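Side-chain contacts in ethanolamine kinase Pv091845 (Plasmodium vivax, PDB 2QG7), which probably phosphorylates ethanolamine, the first of three steps from ethanolamine to phosphatidylethanolamine: residues 240-243 with 244-248; 422-425 with 426-430. All coordinates share one frame; numbering follows the deposited sequence.

Contact 1: 240-243 with 244-248; sequences IWKY and FHLLN
Trp241 and Phe244, three residues apart on helix 236-251, meet edge to face, and His245 one step further on completes an aromatic cluster, a compact example of how a single helical turn can gather rings that start from the same backbone. The tryptophan is the side chain to follow. Its CB sits 4.2 Å from His245 CD2. With CG anti to its own carbonyl carbon (chi1 -73°), the indole then extends beside Phe244, both side chains pointing the same way. CE3 is the atom the two neighbours share: it lies 4.0 Å from Phe244 CD2 and just as far from His245 NE2. At the end of the ring, CZ3 stands above the rim of one phenyl face, 4.0 Å from Phe244 CD2. The Trp241 six-membered ring and the Phe244 ring form a T-shaped pair, their planes at 76°. NE1, on the five-membered ring, is hydrogen-bonded to the carboxylate of Glu280 (OE1) on helix 269-284, whose Ile276 also touches both rings.

His245 N donates to Trp241 O over 3.0 Å, while His245 CD2 comes equally near that oxygen. On another side of the helix Lys242 CG and Leu246 CD1 lie 4.2 Å apart, their side chains alongside one another. The lysine continues to the backbone oxygen of Glu147, to which NZ is hydrogen-bonded. Trp241 NE1 and Lys242 NZ are thus engaged beyond this turn, leaving aliphatic and aromatic carbons to pack within it. The edge-to-face pairing brings C-H groups of the indole against the phenyl pi cloud, an electrostatically favourable approach, and the bond to Glu280 should help fix the rotation of the indole that presents this edge.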
loop_
_atom_site.group_PDB
_atom_site.type_symbol
_atom_site.label_atom_id
_atom_site.label_comp_id
_atom_site.label_asym_id
_atom_site.label_seq_id
_atom_site.Cartn_x
_atom_site.Cartn_y
_atom_site.Cartn_z
ATOM N N ILE D 240 -3.122 22.586 -6.180
ATOM C CA ILE D 240 -3.953 21.390 -6.355
ATOM C C ILE D 240 -4.558 21.303 -7.758
ATOM O O ILE D 240 -4.504 20.257 -8.387
ATOM C CB ILE D 240 -5.058 21.263 -5.263
ATOM C CG1 ILE D 240 -4.427 21.170 -3.884
ATOM C CG2 ILE D 240 -5.922 20.020 -5.505
ATOM C CD1 ILE D 240 -5.450 21.069 -2.776
ATOM N N TRP D 241 -5.132 22.399 -8.239
ATOM C CA TRP D 241 -5.650 22.461 -9.619
ATOM C C TRP D 241 -4.572 22.349 -10.671
ATOM O O TRP D 241 -4.830 21.829 -11.754
ATOM C CB TRP D 241 -6.501 23.720 -9.871
ATOM C CG TRP D 241 -7.846 23.652 -9.192
ATOM C CD1 TRP D 241 -8.272 24.410 -8.140
ATOM C CD2 TRP D 241 -8.927 22.770 -9.510
ATOM N NE1 TRP D 241 -9.551 24.058 -7.780
ATOM C CE2 TRP D 241 -9.976 23.047 -8.597
ATOM C CE3 TRP D 241 -9.110 21.754 -10.460
ATOM C CZ2 TRP D 241 -11.210 22.348 -8.623
ATOM C CZ3 TRP D 241 -10.333 21.062 -10.477
ATOM C CH2 TRP D 241 -11.364 21.364 -9.567
ATOM N N LYS D 242 -3.360 22.816 -10.364
ATOM C CA LYS D 242 -2.257 22.689 -11.313
ATOM C C LYS D 242 -1.938 21.204 -11.513
ATOM O O LYS D 242 -1.730 20.756 -12.626
ATOM C CB LYS D 242 -1.045 23.437 -10.779
ATOM C CG LYS D 242 0.197 23.555 -11.719
ATOM C CD LYS D 242 1.509 23.594 -10.781
ATOM C CE LYS D 242 2.806 23.736 -11.673
ATOM N NZ LYS D 242 4.080 23.826 -10.824
ATOM N N TYR D 243 -1.878 20.451 -10.421
ATOM C CA TYR D 243 -1.607 19.021 -10.497
ATOM C C TYR D 243 -2.725 18.274 -11.272
ATOM O O TYR D 243 -2.445 17.406 -12.087
ATOM C CB TYR D 243 -1.451 18.414 -9.100
ATOM C CG TYR D 243 -0.320 18.906 -8.232
ATOM C CD1 TYR D 243 0.857 19.442 -8.779
ATOM C CD2 TYR D 243 -0.413 18.807 -6.853
ATOM C CE1 TYR D 243 1.920 19.884 -7.949
ATOM C CE2 TYR D 243 0.618 19.224 -6.026
ATOM C CZ TYR D 243 1.790 19.750 -6.575
ATOM O OH TYR D 243 2.809 20.167 -5.730
ATOM N N PHE D 244 -3.977 18.656 -11.015
ATOM C CA PHE D 244 -5.123 18.061 -11.630
ATOM C C PHE D 244 -5.034 18.229 -13.135
ATOM O O PHE D 244 -5.152 17.243 -13.876
ATOM C CB PHE D 244 -6.400 18.692 -11.097
ATOM C CG PHE D 244 -7.659 18.136 -11.724
ATOM C CD1 PHE D 244 -8.294 17.009 -11.170
ATOM C CD2 PHE D 244 -8.209 18.727 -12.878
ATOM C CE1 PHE D 244 -9.449 16.488 -11.776
ATOM C CE2 PHE D 244 -9.354 18.214 -13.474
ATOM C CZ PHE D 244 -9.970 17.104 -12.939
ATOM N N HIS D 245 -4.810 19.469 -13.578
ATOM C CA HIS D 245 -4.760 19.808 -15.007
ATOM C C HIS D 245 -3.571 19.176 -15.751
ATOM O O HIS D 245 -3.708 18.795 -16.899
ATOM C CB HIS D 245 -4.816 21.340 -15.242
ATOM C CG HIS D 245 -6.138 21.972 -14.887
ATOM N ND1 HIS D 245 -7.323 21.651 -15.523
ATOM C CD2 HIS D 245 -6.457 22.912 -13.966
ATOM C CE1 HIS D 245 -8.311 22.357 -15.001
ATOM N NE2 HIS D 245 -7.815 23.117 -14.041
ATOM N N LEU D 246 -2.420 19.058 -15.109
ATOM C CA LEU D 246 -1.289 18.386 -15.715
ATOM C C LEU D 246 -1.522 16.870 -15.859
ATOM O O LEU D 246 -1.054 16.235 -16.828
ATOM C CB LEU D 246 -0.030 18.660 -14.911
ATOM C CG LEU D 246 0.627 20.053 -15.005
ATOM C CD1 LEU D 246 1.624 20.276 -13.857
ATOM C CD2 LEU D 246 1.349 20.233 -16.356
ATOM N N LEU D 247 -2.268 16.296 -14.924
ATOM C CA LEU D 247 -2.587 14.889 -14.967
ATOM C C LEU D 247 -3.727 14.602 -15.905
ATOM O O LEU D 247 -3.723 13.575 -16.572
ATOM C CB LEU D 247 -2.896 14.346 -13.579
ATOM C CG LEU D 247 -1.705 14.060 -12.665
ATOM C CD1 LEU D 247 -2.186 13.636 -11.295
ATOM C CD2 LEU D 247 -0.791 13.003 -13.260
ATOM N N ASN D 248 -4.703 15.501 -15.960
ATOM C CA ASN D 248 -5.866 15.307 -16.846
ATOM C C ASN D 248 -5.502 15.439 -18.333
ATOM O O ASN D 248 -6.040 14.733 -19.170
ATOM C CB ASN D 248 -6.979 16.286 -16.498
ATOM C CG ASN D 248 -8.312 15.928 -17.131
ATOM O OD1 ASN D 248 -8.991 16.785 -17.699
ATOM N ND2 ASN D 248 -8.711 14.679 -16.997
#

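Contact 2: 422-425 with 426-430; sequences GLWS and LLQGM
Gln428 lies across one face of the Trp424 indole, the amide plane turned 40° from the plane of the ring. CG makes the face contact: it stands over the centre of the six-membered ring, 3.9 Å from its centroid and only 14° off the normal, a clear CH-pi contact. Trp424 has its own CG anti to the backbone N, while the Gln428 chain is bent at chi2 (-79°), which sets OE1 3.4 Å from Trp424 CZ2. Gln428 N donates to Trp424 O at 3.0 Å, so this i to i+4 pair is joined through both backbone and side chain, as neighbours one turn apart on an alpha-helix can be. The helix, 413-430, belongs to the kinase domain of the choline/ethanolamine kinase family, and these residues are buried in it. Trp421 meets the Trp424 ring edge-to-face, and Ile148 touches both Trp424 and Gln428. Ser425 is oriented differently: its OG is hydrogen-bonded to Phe438 O. Leu426 instead lays its CG 3.4 Å from Gly422 O, the carbonyl that accepts its own N-H.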
loop_
_atom_site.group_PDB
_atom_site.type_symbol
_atom_site.label_atom_id
_atom_site.label_comp_id
_atom_site.label_asym_id
_atom_site.label_seq_id
_atom_site.Cartn_x
_atom_site.Cartn_y
_atom_site.Cartn_z
ATOM N N GLY D 422 -1.389 12.967 -3.291
ATOM C CA GLY D 422 -1.798 12.003 -4.300
ATOM C C GLY D 422 -1.486 12.422 -5.726
ATOM O O GLY D 422 -0.999 11.622 -6.489
ATOM N N LEU D 423 -1.808 13.666 -6.091
ATOM C CA LEU D 423 -1.671 14.129 -7.449
ATOM C C LEU D 423 -0.237 14.474 -7.733
ATOM O O LEU D 423 0.234 14.262 -8.843
ATOM C CB LEU D 423 -2.536 15.349 -7.699
ATOM C CG LEU D 423 -4.050 15.307 -7.546
ATOM C CD1 LEU D 423 -4.626 16.717 -7.693
ATOM C CD2 LEU D 423 -4.715 14.272 -8.482
ATOM N N TRP D 424 0.465 15.019 -6.746
ATOM C CA TRP D 424 1.889 15.263 -6.872
ATOM C C TRP D 424 2.642 13.971 -7.171
ATOM O O TRP D 424 3.473 13.910 -8.073
ATOM C CB TRP D 424 2.428 15.877 -5.562
ATOM C CG TRP D 424 3.896 16.082 -5.550
ATOM C CD1 TRP D 424 4.580 17.156 -6.058
ATOM C CD2 TRP D 424 4.884 15.175 -5.031
ATOM N NE1 TRP D 424 5.938 16.987 -5.851
ATOM C CE2 TRP D 424 6.154 15.773 -5.246
ATOM C CE3 TRP D 424 4.823 13.911 -4.414
ATOM C CZ2 TRP D 424 7.350 15.148 -4.873
ATOM C CZ3 TRP D 424 5.980 13.294 -4.054
ATOM C CH2 TRP D 424 7.258 13.937 -4.254
ATOM N N SER D 425 2.369 12.952 -6.374
ATOM C CA SER D 425 3.046 11.663 -6.522
ATOM C C SER D 425 2.761 10.957 -7.852
ATOM O O SER D 425 3.642 10.376 -8.459
ATOM C CB SER D 425 2.709 10.753 -5.365
ATOM O OG SER D 425 3.679 9.718 -5.336
ATOM N N LEU D 426 1.529 11.040 -8.306
ATOM C CA LEU D 426 1.184 10.500 -9.606
ATOM C C LEU D 426 1.929 11.227 -10.735
ATOM O O LEU D 426 2.398 10.570 -11.686
ATOM C CB LEU D 426 -0.333 10.534 -9.833
ATOM C CG LEU D 426 -1.151 9.481 -9.090
ATOM C CD1 LEU D 426 -2.665 9.681 -9.350
ATOM C CD2 LEU D 426 -0.737 8.023 -9.442
ATOM N N LEU D 427 2.014 12.564 -10.656
ATOM C CA LEU D 427 2.738 13.379 -11.644
ATOM C C LEU D 427 4.199 13.050 -11.712
ATOM O O LEU D 427 4.789 13.076 -12.765
ATOM C CB LEU D 427 2.635 14.862 -11.305
ATOM C CG LEU D 427 1.682 15.780 -12.065
ATOM C CD1 LEU D 427 1.791 17.199 -11.422
ATOM C CD2 LEU D 427 2.049 15.824 -13.542
ATOM N N GLN D 428 4.783 12.770 -10.565
ATOM C CA GLN D 428 6.155 12.319 -10.466
ATOM C C GLN D 428 6.369 10.930 -11.057
ATOM O O GLN D 428 7.441 10.647 -11.612
ATOM C CB GLN D 428 6.597 12.354 -8.996
ATOM C CG GLN D 428 6.510 13.725 -8.393
ATOM C CD GLN D 428 7.663 14.619 -8.781
ATOM O OE1 GLN D 428 8.621 14.757 -8.023
ATOM N NE2 GLN D 428 7.588 15.241 -9.955
ATOM N N GLY D 429 5.366 10.060 -10.888
ATOM C CA GLY D 429 5.385 8.737 -11.457
ATOM C C GLY D 429 5.294 8.685 -12.980
ATOM O O GLY D 429 5.619 7.658 -13.574
ATOM N N MET D 430 4.840 9.764 -13.616
ATOM C CA MET D 430 4.823 9.856 -15.085
ATOM C C MET D 430 6.225 10.059 -15.662
ATOM O O MET D 430 6.534 9.559 -16.759
ATOM C CB MET D 430 3.910 10.987 -15.585
ATOM C CG MET D 430 2.459 10.887 -15.157
ATOM S SD MET D 430 1.515 9.394 -15.621
ATOM C CE MET D 430 1.711 8.316 -14.200
#

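Overall arrangement
Helices 236-251 and 413-430 pack directly on each other, so contacts 1 and 2 lie on two packed helices, with centres 10 Å apart. Tyr243 and Leu247 of contact 1 meet Leu423 and Leu427 of contact 2; Tyr243 CD1, for instance, lies 3.6 Å from Leu427 CD1. Contact 2 is wholly buried and nearer the centre of the chain, whereas contact 1 is only partly so, with His245 and Leu246 exposed. Both anchor polar groups to other parts of the chain, but their packing differs: residues 240-248 bring ring against ring in an aromatic cluster, while within contact 2 a glutamine methylene takes the face of Trp424.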